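Local coordinates for hypothetical protein Atu0240 (Agrobacterium tumefaciens str. C58, PDB 2GAX) that is of unknown function but belongs to the DUF2000 family of the PTH2 clan, and so is probably related to Pth2-type peptidyl-tRNA hydrolases, at residues 42-45 with 49-52; 87-92 with 96-101; 32-37 with 116-121; 8-13 with 17-22. All coordinates share one frame; numbering follows the deposited sequence.

Interaction 1 (42-45 with 49-52); sequences YRDG and VYNP
Tyr50 N donates to Tyr42 O at 2.7 Å, the one good backbone bond of a short antiparallel beta hairpin that carries the chain well out from the body of the protein; Arg43 and Val49, one step nearer the turn, form a non-hydrogen-bonded antiparallel pair. The return bond from Tyr42 N to Tyr50 O is weak, at 3.4 Å and an angle of 131° at the hydrogen. Val49 CA adds a CA-H...O contact, so Tyr42 O receives both Tyr50 N-H and Val49 CA-H. Side-chain packing occurs on both faces of the ribbon. On one, the Tyr42 and Tyr50 CB atoms meet at 4.0 Å, and the edge of the Tyr42 ring reaches toward Pro52 CA. On the other, Arg43 and Val49 run side by side in the same direction, so that Arg43 NH1 lies 3.8 Å from Val49 CG1 and is flanked by Val49 CG2 as well.

The side-chain polar bond ties the turn to the strand. Asp44, with CG tucked between its backbone N and carbonyl carbon (chi1 72°), lifts its carboxylate to the edge of the Tyr50 ring, while its OD1 accepts from the backbone N of Ala46 and of Asn48 within the turn. The Asp44 carboxylate and Tyr50 ring planes stand 63° apart, and Tyr50 OH donates to Asp44 OD2 at 2.6 Å, meeting that oxygen from above the carboxylate plane.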
loop_
_atom_site.group_PDB
_atom_site.type_symbol
_atom_site.label_atom_id
_atom_site.label_comp_id
_atom_site.label_asym_id
_atom_site.label_seq_id
_atom_site.Cartn_x
_atom_site.Cartn_y
_atom_site.Cartn_z
ATOM N N TYR A 42 9.800 -18.765 9.588
ATOM C CA TYR A 42 11.027 -18.393 10.278
ATOM C C TYR A 42 11.214 -19.292 11.490
ATOM O O TYR A 42 10.245 -19.593 12.200
ATOM C CB TYR A 42 10.983 -16.910 10.671
ATOM C CG TYR A 42 11.351 -15.953 9.547
ATOM C CD1 TYR A 42 12.520 -15.203 9.619
ATOM C CD2 TYR A 42 10.550 -15.820 8.407
ATOM C CE1 TYR A 42 12.888 -14.321 8.594
ATOM C CE2 TYR A 42 10.911 -14.940 7.358
ATOM C CZ TYR A 42 12.090 -14.202 7.469
ATOM O OH TYR A 42 12.457 -13.321 6.474
ATOM N N ARG A 43 12.454 -19.725 11.714
ATOM C CA ARG A 43 12.800 -20.675 12.760
ATOM C C ARG A 43 14.030 -20.147 13.498
ATOM O O ARG A 43 15.069 -19.854 12.877
ATOM C CB ARG A 43 13.057 -22.066 12.146
ATOM C CG ARG A 43 11.861 -22.641 11.396
ATOM C CD ARG A 43 12.189 -23.965 10.699
ATOM N NE ARG A 43 11.268 -24.292 9.595
ATOM C CZ ARG A 43 10.042 -24.835 9.719
ATOM N NH1 ARG A 43 9.521 -25.105 10.909
ATOM N NH2 ARG A 43 9.324 -25.107 8.628
ATOM N N ASP A 44 13.927 -19.966 14.807
ATOM C CA ASP A 44 15.083 -19.422 15.516
ATOM C C ASP A 44 16.065 -20.494 15.999
ATOM O O ASP A 44 15.868 -21.674 15.730
ATOM C CB ASP A 44 14.683 -18.460 16.628
ATOM C CG ASP A 44 14.057 -19.154 17.814
ATOM O OD1 ASP A 44 14.234 -20.384 17.986
ATOM O OD2 ASP A 44 13.389 -18.447 18.584
ATOM N N GLY A 45 17.086 -20.055 16.740
ATOM C CA GLY A 45 18.202 -20.904 17.180
ATOM C C GLY A 45 17.817 -21.851 18.303
ATOM O O GLY A 45 18.634 -22.648 18.759
ATOM N N VAL A 49 9.281 -21.483 16.116
ATOM C CA VAL A 49 8.805 -21.229 14.755
ATOM C C VAL A 49 7.948 -19.968 14.737
ATOM O O VAL A 49 7.200 -19.713 15.675
ATOM C CB VAL A 49 8.014 -22.441 14.190
ATOM C CG1 VAL A 49 7.707 -22.286 12.694
ATOM C CG2 VAL A 49 8.806 -23.724 14.400
ATOM N N TYR A 50 8.058 -19.198 13.655
ATOM C CA TYR A 50 7.346 -17.923 13.510
ATOM C C TYR A 50 6.652 -17.825 12.160
ATOM O O TYR A 50 6.891 -18.651 11.274
ATOM C CB TYR A 50 8.316 -16.749 13.712
ATOM C CG TYR A 50 9.075 -16.814 15.014
ATOM C CD1 TYR A 50 8.623 -16.137 16.140
ATOM C CD2 TYR A 50 10.235 -17.583 15.128
ATOM C CE1 TYR A 50 9.319 -16.198 17.340
ATOM C CE2 TYR A 50 10.938 -17.655 16.321
ATOM C CZ TYR A 50 10.470 -16.966 17.427
ATOM O OH TYR A 50 11.157 -17.025 18.618
ATOM N N ASN A 51 5.783 -16.830 12.002
ATOM C CA ASN A 51 5.039 -16.663 10.757
ATOM C C ASN A 51 5.987 -16.558 9.581
ATOM O O ASN A 51 7.052 -15.962 9.722
ATOM C CB ASN A 51 4.163 -15.406 10.796
ATOM C CG ASN A 51 2.953 -15.557 11.706
ATOM O OD1 ASN A 51 2.461 -14.579 12.298
ATOM N ND2 ASN A 51 2.446 -16.766 11.792
ATOM N N PRO A 52 5.594 -17.111 8.416
ATOM C CA PRO A 52 6.384 -16.814 7.224
ATOM C C PRO A 52 6.068 -15.385 6.779
ATOM O O PRO A 52 4.985 -14.872 7.094
ATOM C CB PRO A 52 5.873 -17.819 6.208
ATOM C CG PRO A 52 4.429 -18.058 6.597
ATOM C CD PRO A 52 4.431 -17.971 8.122
#

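Interaction 2 (87-92 with 96-101)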
loop_
_atom_site.group_PDB
_atom_site.type_symbol
_atom_site.label_atom_id
_atom_site.label_comp_id
_atom_site.label_asym_id
_atom_site.label_seq_id
_atom_site.Cartn_x
_atom_site.Cartn_y
_atom_site.Cartn_z
ATOM N N GLU A 87 -8.642 9.254 3.831
ATOM C CA GLU A 87 -8.655 9.939 5.120
ATOM C C GLU A 87 -9.873 9.602 5.984
ATOM O O GLU A 87 -9.751 9.417 7.199
ATOM C CB GLU A 87 -8.586 11.450 4.894
ATOM C CG GLU A 87 -8.252 12.266 6.152
ATOM C CD GLU A 87 -8.132 13.753 5.859
ATOM O OE1 GLU A 87 -7.364 14.121 4.956
ATOM O OE2 GLU A 87 -8.831 14.552 6.528
ATOM N N GLU A 88 -11.040 9.517 5.348
ATOM C CA GLU A 88 -12.288 9.297 6.056
ATOM C C GLU A 88 -12.321 7.951 6.754
ATOM O O GLU A 88 -13.079 7.777 7.696
ATOM C CB GLU A 88 -13.489 9.434 5.122
ATOM C CG GLU A 88 -13.864 10.860 4.748
ATOM C CD GLU A 88 -12.953 11.500 3.715
ATOM O OE1 GLU A 88 -12.054 10.827 3.154
ATOM O OE2 GLU A 88 -13.149 12.698 3.452
HETATM N N MSE A 89 -11.493 7.005 6.305
HETATM C CA MSE A 89 -11.443 5.677 6.930
HETATM C C MSE A 89 -10.839 5.668 8.344
HETATM O O MSE A 89 -10.908 4.660 9.043
HETATM C CB MSE A 89 -10.735 4.670 6.017
HETATM C CG MSE A 89 -11.570 4.334 4.805
HETATM SE SE MSE A 89 -10.544 3.434 3.401
HETATM C CE MSE A 89 -9.728 1.990 4.442
ATOM N N PHE A 90 -10.244 6.789 8.738
ATOM C CA PHE A 90 -9.776 6.990 10.116
ATOM C C PHE A 90 -10.923 7.199 11.105
ATOM O O PHE A 90 -10.710 7.120 12.316
ATOM C CB PHE A 90 -8.825 8.194 10.188
ATOM C CG PHE A 90 -7.437 7.904 9.696
ATOM C CD1 PHE A 90 -6.704 6.850 10.227
ATOM C CD2 PHE A 90 -6.846 8.706 8.720
ATOM C CE1 PHE A 90 -5.406 6.586 9.776
ATOM C CE2 PHE A 90 -5.545 8.441 8.258
ATOM C CZ PHE A 90 -4.839 7.383 8.783
ATOM N N ALA A 91 -12.124 7.461 10.586
ATOM C CA ALA A 91 -13.309 7.782 11.407
ATOM C C ALA A 91 -14.023 6.561 12.007
ATOM O O ALA A 91 -14.793 6.699 12.960
ATOM C CB ALA A 91 -14.305 8.600 10.594
ATOM N N THR A 92 -13.811 5.377 11.434
ATOM C CA THR A 92 -14.345 4.145 12.039
ATOM C C THR A 92 -13.331 3.013 11.981
ATOM O O THR A 92 -12.383 3.065 11.207
ATOM C CB THR A 92 -15.670 3.624 11.378
ATOM O OG1 THR A 92 -15.350 2.752 10.281
ATOM C CG2 THR A 92 -16.601 4.763 10.910
ATOM N N ALA A 96 -17.247 -2.756 7.139
ATOM C CA ALA A 96 -18.469 -2.348 6.430
ATOM C C ALA A 96 -18.614 -0.835 6.287
ATOM O O ALA A 96 -18.964 -0.326 5.200
ATOM C CB ALA A 96 -19.717 -2.956 7.100
ATOM N N ALA A 97 -18.349 -0.121 7.384
ATOM C CA ALA A 97 -18.455 1.344 7.402
ATOM C C ALA A 97 -17.409 1.994 6.526
ATOM O O ALA A 97 -17.712 2.939 5.785
ATOM C CB ALA A 97 -18.368 1.885 8.857
ATOM N N ASN A 98 -16.176 1.488 6.591
ATOM C CA ASN A 98 -15.087 2.045 5.788
ATOM C C ASN A 98 -15.223 1.768 4.299
ATOM O O ASN A 98 -14.952 2.657 3.476
ATOM C CB ASN A 98 -13.741 1.599 6.332
ATOM C CG ASN A 98 -13.431 2.273 7.646
ATOM O OD1 ASN A 98 -14.098 3.251 8.002
ATOM N ND2 ASN A 98 -12.444 1.752 8.386
ATOM N N ARG A 99 -15.680 0.565 3.963
ATOM C CA ARG A 99 -16.012 0.252 2.561
ATOM C C ARG A 99 -17.151 1.147 2.074
ATOM O O ARG A 99 -17.123 1.617 0.936
ATOM C CB ARG A 99 -16.333 -1.223 2.363
ATOM C CG ARG A 99 -15.094 -2.119 2.346
ATOM C CD ARG A 99 -15.414 -3.532 1.897
ATOM N NE ARG A 99 -16.276 -4.230 2.842
ATOM C CZ ARG A 99 -17.592 -4.402 2.692
ATOM N NH1 ARG A 99 -18.232 -3.933 1.629
ATOM N NH2 ARG A 99 -18.286 -5.044 3.626
ATOM N N GLN A 100 -18.111 1.430 2.962
ATOM C CA GLN A 100 -19.224 2.347 2.645
ATOM C C GLN A 100 -18.745 3.756 2.324
ATOM O O GLN A 100 -19.073 4.286 1.265
ATOM C CB GLN A 100 -20.282 2.371 3.767
ATOM C CG GLN A 100 -21.530 3.220 3.472
ATOM C CD GLN A 100 -22.588 2.469 2.677
ATOM O OE1 GLN A 100 -22.725 2.657 1.460
ATOM N NE2 GLN A 100 -23.335 1.598 3.359
ATOM N N VAL A 101 -17.968 4.358 3.232
ATOM C CA VAL A 101 -17.448 5.712 3.020
ATOM C C VAL A 101 -16.493 5.781 1.823
ATOM O O VAL A 101 -16.502 6.749 1.069
ATOM C CB VAL A 101 -16.791 6.313 4.305
ATOM C CG1 VAL A 101 -15.351 5.861 4.472
ATOM C CG2 VAL A 101 -16.844 7.821 4.254
HETATM O O HOH W 1 -15.472 5.935 7.980
#
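Ala97 opens the contact between helix 96-101 and the 3-10 turn and loop of residues 87-92: its CB sits 3.4 Å from Thr92 OG1, with Thr92 CG2 a little farther off. Asn98, next along the helix, carries the polar core. Its CG lies anti to its own carbonyl carbon (chi1 -71°), which sends the amide across to the loop, where it engages both the backbone O and the side-chain hydroxyl of Thr92. Asn98 ND2 donates to Thr92 O at 3.1 Å in a fairly straight bond (162°) that leaves in the amide plane but reaches the acceptor from above its carbonyl plane. Thr92 OG1 returns a bond to Asn98 OD1 at 2.6 Å, again from above the carbonyl plane. Asn98 CB meanwhile rests 3.8 Å from the CG of Met89, a selenomethionine. One helical turn on, Val101 completes the contact: CG2 packs on Glu88 CB at 3.8 Å and CG1 approaches Met89 CG. A water donates to both Glu88 O and Asn98 OD1. Thr92 OG1 gives its proton to Asn98 OD1 and accepts from His94 N, so the hydroxyl serves as donor and acceptor at once. The two Thr92 bonds fix the rotation of the Asn98 amide and clasp the loop to the helix that follows it.

Interaction 3 (32-37 with 116-121)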
loop_
_atom_site.group_PDB
_atom_site.type_symbol
_atom_site.label_atom_id
_atom_site.label_comp_id
_atom_site.label_asym_id
_atom_site.label_seq_id
_atom_site.Cartn_x
_atom_site.Cartn_y
_atom_site.Cartn_z
ATOM N N ALA A 32 -3.288 -10.504 0.346
ATOM C CA ALA A 32 -4.555 -11.098 -0.106
ATOM C C ALA A 32 -4.548 -11.274 -1.628
ATOM O O ALA A 32 -4.965 -12.316 -2.128
ATOM C CB ALA A 32 -5.751 -10.231 0.318
ATOM N N GLN A 33 -4.039 -10.263 -2.333
ATOM C CA GLN A 33 -3.957 -10.240 -3.799
ATOM C C GLN A 33 -2.934 -11.239 -4.371
ATOM O O GLN A 33 -3.155 -11.810 -5.450
ATOM C CB GLN A 33 -3.592 -8.822 -4.256
ATOM C CG GLN A 33 -3.512 -8.611 -5.759
ATOM C CD GLN A 33 -3.090 -7.196 -6.101
ATOM O OE1 GLN A 33 -2.292 -6.583 -5.386
ATOM N NE2 GLN A 33 -3.637 -6.662 -7.187
ATOM N N THR A 34 -1.810 -11.412 -3.673
ATOM C CA THR A 34 -0.722 -12.283 -4.156
ATOM C C THR A 34 -0.149 -13.110 -3.006
ATOM O O THR A 34 0.902 -12.776 -2.447
ATOM C CB THR A 34 0.402 -11.476 -4.850
ATOM O OG1 THR A 34 -0.160 -10.593 -5.823
ATOM C CG2 THR A 34 1.401 -12.401 -5.554
ATOM N N GLY A 35 -0.850 -14.185 -2.654
ATOM C CA GLY A 35 -0.436 -15.064 -1.559
ATOM C C GLY A 35 0.914 -15.713 -1.808
ATOM O O GLY A 35 1.575 -16.146 -0.882
ATOM N N GLU A 36 1.305 -15.778 -3.083
ATOM C CA GLU A 36 2.587 -16.344 -3.511
ATOM C C GLU A 36 3.833 -15.614 -2.961
ATOM O O GLU A 36 4.940 -16.169 -2.982
ATOM C CB GLU A 36 2.642 -16.396 -5.049
ATOM C CG GLU A 36 1.615 -17.336 -5.687
ATOM C CD GLU A 36 0.214 -16.716 -5.872
ATOM O OE1 GLU A 36 0.024 -15.489 -5.681
ATOM O OE2 GLU A 36 -0.714 -17.484 -6.218
ATOM N N ILE A 37 3.672 -14.388 -2.456
ATOM C CA ILE A 37 4.828 -13.672 -1.879
ATOM C C ILE A 37 5.254 -14.220 -0.505
ATOM O O ILE A 37 6.358 -13.975 -0.047
ATOM C CB ILE A 37 4.660 -12.111 -1.853
ATOM C CG1 ILE A 37 3.624 -11.668 -0.820
ATOM C CG2 ILE A 37 4.325 -11.560 -3.254
ATOM C CD1 ILE A 37 3.720 -10.178 -0.415
ATOM N N ALA A 116 -0.796 1.070 -1.951
ATOM C CA ALA A 116 0.264 0.108 -2.206
ATOM C C ALA A 116 -0.068 -0.622 -3.461
ATOM O O ALA A 116 -1.238 -0.869 -3.758
ATOM C CB ALA A 116 0.408 -0.899 -1.075
ATOM N N LEU A 117 0.976 -1.035 -4.156
ATOM C CA LEU A 117 0.813 -1.821 -5.370
ATOM C C LEU A 117 1.958 -2.812 -5.522
ATOM O O LEU A 117 3.050 -2.622 -4.956
ATOM C CB LEU A 117 0.724 -0.895 -6.582
ATOM C CG LEU A 117 1.969 -0.166 -7.112
ATOM C CD1 LEU A 117 1.742 0.279 -8.574
ATOM C CD2 LEU A 117 2.389 1.013 -6.228
ATOM N N ARG A 118 1.680 -3.873 -6.273
ATOM C CA ARG A 118 2.674 -4.822 -6.735
ATOM C C ARG A 118 2.426 -4.995 -8.232
ATOM O O ARG A 118 1.350 -5.455 -8.640
ATOM C CB ARG A 118 2.518 -6.165 -6.034
ATOM C CG ARG A 118 3.427 -7.270 -6.589
ATOM C CD ARG A 118 3.208 -8.574 -5.832
ATOM N NE ARG A 118 4.236 -9.558 -6.160
ATOM C CZ ARG A 118 4.193 -10.367 -7.220
ATOM N NH1 ARG A 118 3.151 -10.343 -8.050
ATOM N NH2 ARG A 118 5.185 -11.228 -7.428
ATOM N N ALA A 119 3.415 -4.626 -9.039
ATOM C CA ALA A 119 3.293 -4.731 -10.491
ATOM C C ALA A 119 4.664 -4.818 -11.152
ATOM O O ALA A 119 5.686 -4.559 -10.510
ATOM C CB ALA A 119 2.534 -3.543 -11.041
ATOM N N ASP A 120 4.680 -5.174 -12.437
ATOM C CA ASP A 120 5.940 -5.250 -13.172
ATOM C C ASP A 120 6.785 -4.031 -12.865
ATOM O O ASP A 120 6.308 -2.899 -12.900
ATOM C CB ASP A 120 5.721 -5.442 -14.677
ATOM C CG ASP A 120 5.707 -6.920 -15.085
ATOM O OD1 ASP A 120 6.382 -7.268 -16.085
ATOM O OD2 ASP A 120 5.047 -7.747 -14.405
ATOM N N ARG A 121 8.040 -4.285 -12.527
ATOM C CA ARG A 121 8.920 -3.260 -11.954
ATOM C C ARG A 121 8.949 -1.925 -12.698
ATOM O O ARG A 121 8.875 -0.865 -12.067
ATOM C CB ARG A 121 10.334 -3.823 -11.727
ATOM C CG ARG A 121 11.015 -4.435 -12.960
ATOM C CD ARG A 121 12.327 -5.109 -12.579
ATOM N NE ARG A 121 12.241 -6.567 -12.522
ATOM C CZ ARG A 121 12.963 -7.394 -13.277
ATOM N NH1 ARG A 121 13.841 -6.912 -14.146
ATOM N NH2 ARG A 121 12.813 -8.709 -13.153
HETATM O O HOH W 2 -1.117 -4.285 -6.451
#
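The guanidinium group of Arg118 is the flat element here, and Thr34 CG2 lies off-centre over one of its faces, 3.6 Å above the plane. The Thr34 side chain stands roughly perpendicular to the arginine; its OG1 passes the aliphatic part, 3.9 Å from Arg118 CD. Ile37 CG2 comes in obliquely, 3.5 Å from Arg118 NE, its side chain running antiparallel to that of the arginine. Thr34 CG2 stands anti to the backbone N, a rotation that turns this methyl toward the guanidinium.

The arginine leaves its strand extended as far as NE, with CG anti to the backbone N (chi1 173°), which brings the polar end level with the turn after the helix. There NE donates to Gln56 OE1, and NH2 forms a salt bridge with a bound phosphate, probably from the crystallisation liquor but consistent with an anion-accepting pocket. Methyl packing and these polar partners together hold the guanidinium in place. At the backbone, a water lies 2.8 Å from Gln33 OE1 and accepts from Arg118 N at the same distance, bridging the last turn of the helix to the strand.

Thr34 is the first residue to leave helix 16-33, and Ile37 ends the short 3-10 turn beyond it, packing also on Ile6 of strand 4-11. Strand 112-120 lies beside that strand in the central sheet, with Ala116 packed against Leu26 and Ile30 of helix 16-33.

Interaction 4 (8-13 with 17-22)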
loop_
_atom_site.group_PDB
_atom_site.type_symbol
_atom_site.label_atom_id
_atom_site.label_comp_id
_atom_site.label_asym_id
_atom_site.label_seq_id
_atom_site.Cartn_x
_atom_site.Cartn_y
_atom_site.Cartn_z
ATOM N N VAL A 8 4.782 1.035 -1.329
ATOM C CA VAL A 8 3.782 1.669 -0.481
ATOM C C VAL A 8 4.017 3.178 -0.549
ATOM O O VAL A 8 5.137 3.621 -0.343
ATOM C CB VAL A 8 3.955 1.216 0.985
ATOM C CG1 VAL A 8 3.008 1.990 1.911
ATOM C CG2 VAL A 8 3.763 -0.290 1.127
ATOM N N ILE A 9 2.974 3.959 -0.839
ATOM C CA ILE A 9 3.070 5.426 -0.876
ATOM C C ILE A 9 2.098 6.076 0.117
ATOM O O ILE A 9 0.874 5.925 0.014
ATOM C CB ILE A 9 2.839 6.047 -2.299
ATOM C CG1 ILE A 9 3.565 5.280 -3.399
ATOM C CG2 ILE A 9 3.279 7.521 -2.341
ATOM C CD1 ILE A 9 2.711 4.224 -4.121
ATOM N N LEU A 10 2.660 6.827 1.061
ATOM C CA LEU A 10 1.895 7.452 2.131
ATOM C C LEU A 10 1.799 8.956 1.947
ATOM O O LEU A 10 2.662 9.568 1.326
ATOM C CB LEU A 10 2.559 7.139 3.478
ATOM C CG LEU A 10 2.694 5.635 3.764
ATOM C CD1 LEU A 10 3.593 5.389 4.960
ATOM C CD2 LEU A 10 1.316 4.963 3.950
ATOM N N ARG A 11 0.737 9.556 2.466
ATOM C CA ARG A 11 0.642 11.015 2.439
ATOM C C ARG A 11 1.586 11.541 3.524
ATOM O O ARG A 11 1.506 11.099 4.668
ATOM C CB ARG A 11 -0.801 11.484 2.659
ATOM C CG ARG A 11 -1.043 12.910 2.135
ATOM C CD ARG A 11 -2.483 13.334 2.319
ATOM N NE ARG A 11 -2.828 13.568 3.724
ATOM C CZ ARG A 11 -4.075 13.689 4.171
ATOM N NH1 ARG A 11 -5.098 13.589 3.337
ATOM N NH2 ARG A 11 -4.313 13.898 5.457
ATOM N N ASP A 12 2.485 12.469 3.178
ATOM C CA ASP A 12 3.601 12.779 4.091
ATOM C C ASP A 12 3.173 13.443 5.395
ATOM O O ASP A 12 3.873 13.336 6.402
ATOM C CB ASP A 12 4.717 13.581 3.409
ATOM C CG ASP A 12 6.064 13.459 4.142
ATOM O OD1 ASP A 12 6.290 12.458 4.886
ATOM O OD2 ASP A 12 6.910 14.372 3.967
ATOM N N ASP A 13 2.017 14.097 5.393
ATOM C CA ASP A 13 1.588 14.848 6.584
ATOM C C ASP A 13 0.933 14.024 7.699
ATOM O O ASP A 13 0.564 14.567 8.744
ATOM C CB ASP A 13 0.731 16.054 6.183
ATOM C CG ASP A 13 -0.594 15.658 5.564
ATOM O OD1 ASP A 13 -0.776 14.476 5.219
ATOM O OD2 ASP A 13 -1.455 16.546 5.408
ATOM N N TRP A 17 2.040 7.229 13.849
ATOM C CA TRP A 17 1.101 6.128 14.116
ATOM C C TRP A 17 0.130 5.876 12.943
ATOM O O TRP A 17 -0.188 4.731 12.648
ATOM C CB TRP A 17 0.362 6.305 15.442
ATOM C CG TRP A 17 -0.783 7.259 15.414
ATOM C CD1 TRP A 17 -0.752 8.592 15.751
ATOM C CD2 TRP A 17 -2.139 6.969 15.056
ATOM N NE1 TRP A 17 -2.003 9.143 15.615
ATOM C CE2 TRP A 17 -2.873 8.171 15.190
ATOM C CE3 TRP A 17 -2.807 5.810 14.630
ATOM C CZ2 TRP A 17 -4.243 8.250 14.912
ATOM C CZ3 TRP A 17 -4.165 5.891 14.341
ATOM C CH2 TRP A 17 -4.868 7.107 14.489
ATOM N N GLN A 18 -0.302 6.947 12.275
ATOM C CA GLN A 18 -1.205 6.851 11.128
ATOM C C GLN A 18 -0.512 6.182 9.948
ATOM O O GLN A 18 -1.117 5.346 9.283
ATOM C CB GLN A 18 -1.772 8.221 10.726
ATOM C CG GLN A 18 -2.720 8.837 11.754
ATOM C CD GLN A 18 -3.177 10.239 11.376
ATOM O OE1 GLN A 18 -2.383 11.069 10.956
ATOM N NE2 GLN A 18 -4.463 10.500 11.526
ATOM N N LYS A 19 0.750 6.542 9.708
ATOM C CA LYS A 19 1.543 5.938 8.630
ATOM C C LYS A 19 1.686 4.429 8.844
ATOM O O LYS A 19 1.570 3.649 7.890
ATOM C CB LYS A 19 2.925 6.588 8.522
ATOM C CG LYS A 19 2.895 8.027 8.003
ATOM C CD LYS A 19 4.313 8.559 7.773
ATOM C CE LYS A 19 4.271 10.006 7.265
ATOM N NZ LYS A 19 5.635 10.608 7.237
ATOM N N LEU A 20 1.911 4.041 10.099
ATOM C CA LEU A 20 2.080 2.632 10.472
ATOM C C LEU A 20 0.758 1.875 10.320
ATOM O O LEU A 20 0.730 0.814 9.683
ATOM C CB LEU A 20 2.657 2.507 11.880
ATOM C CG LEU A 20 4.097 3.021 12.108
ATOM C CD1 LEU A 20 4.407 3.307 13.587
ATOM C CD2 LEU A 20 5.151 2.118 11.531
ATOM N N ASN A 21 -0.325 2.433 10.875
ATOM C CA ASN A 21 -1.684 1.897 10.672
ATOM C C ASN A 21 -2.012 1.691 9.179
ATOM O O ASN A 21 -2.404 0.585 8.782
ATOM C CB ASN A 21 -2.713 2.809 11.363
ATOM C CG ASN A 21 -4.152 2.346 11.178
ATOM O OD1 ASN A 21 -4.728 2.460 10.087
ATOM N ND2 ASN A 21 -4.759 1.877 12.254
ATOM N N VAL A 22 -1.859 2.745 8.366
ATOM C CA VAL A 22 -2.163 2.681 6.916
ATOM C C VAL A 22 -1.300 1.621 6.202
ATOM O O VAL A 22 -1.800 0.870 5.345
ATOM C CB VAL A 22 -2.016 4.067 6.221
ATOM C CG1 VAL A 22 -2.159 3.926 4.707
ATOM C CG2 VAL A 22 -3.093 5.048 6.745
#
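Leu10 of strand 4-11 packs against helix 16-33, the first strand and first helix of an alpha/beta fold, joined by a tight connection that sends the helix back across the sheet. Its two methyls divide the work. Leu10 CD1 lies 3.8 Å from Lys19 CB, and Leu10 CD2 meets Val22 CG1 at 3.7 Å, the leucine and valine overlapping flank to flank with their ends pointing opposite ways. The short axes of strand 8-11 and helix 17-22 come within 9.3 Å and run at 146°, nearer antiparallel than perpendicular.

Lys19 continues from packing into charge. Beyond CG its chain is extended, carrying the ammonium along the end of the strand to Asp12, with CE passing 3.5 Å from Asp12 O. The strongest polar partner of Lys19 NZ is His134 NE2, which ties the C-terminal end of the chain to this spot. Within the contact, Lys19 NZ forms a 3.1 Å salt bridge with Asp12 OD1, coming in almost in line with that oxygen's C-O bond, and a weak bond to Asp12 O.

Outside this shell, Val22 is backed by Val113 and Phe90, while Leu10 also touches Thr23 one helical turn beyond Lys19. The loop after the strand is steadied from within by a salt-bridged hydrogen bond of 2.7 Å, 154° at the hydrogen, in which Asp13 OD1 accepts Arg11 NE with its syn lone pair.

In the fold
Interactions 3 and 4 share helix 16-33 and the central sheet, using opposite ends of that helix, with centres 19 Å apart; they meet where Leu117 CD2 touches Ile9 CD1 at 3.9 Å and Ala116 packs on Val8. Interaction 2 touches interaction 4 directly, their centres 16 Å apart, through the salt bridge of Glu87 OE1 with Arg11 NH1 at 2.8 Å and through Phe90 laid against Val22 and Gln18. Interaction 1 stands apart: its centre is about 25 Å from that of the chain, and its nearest atoms come about 7 Å from interaction 3. Interaction 3 includes Arg118, whose side chain lies about 3 Å from a phosphate that probably came from the crystallisation liquor.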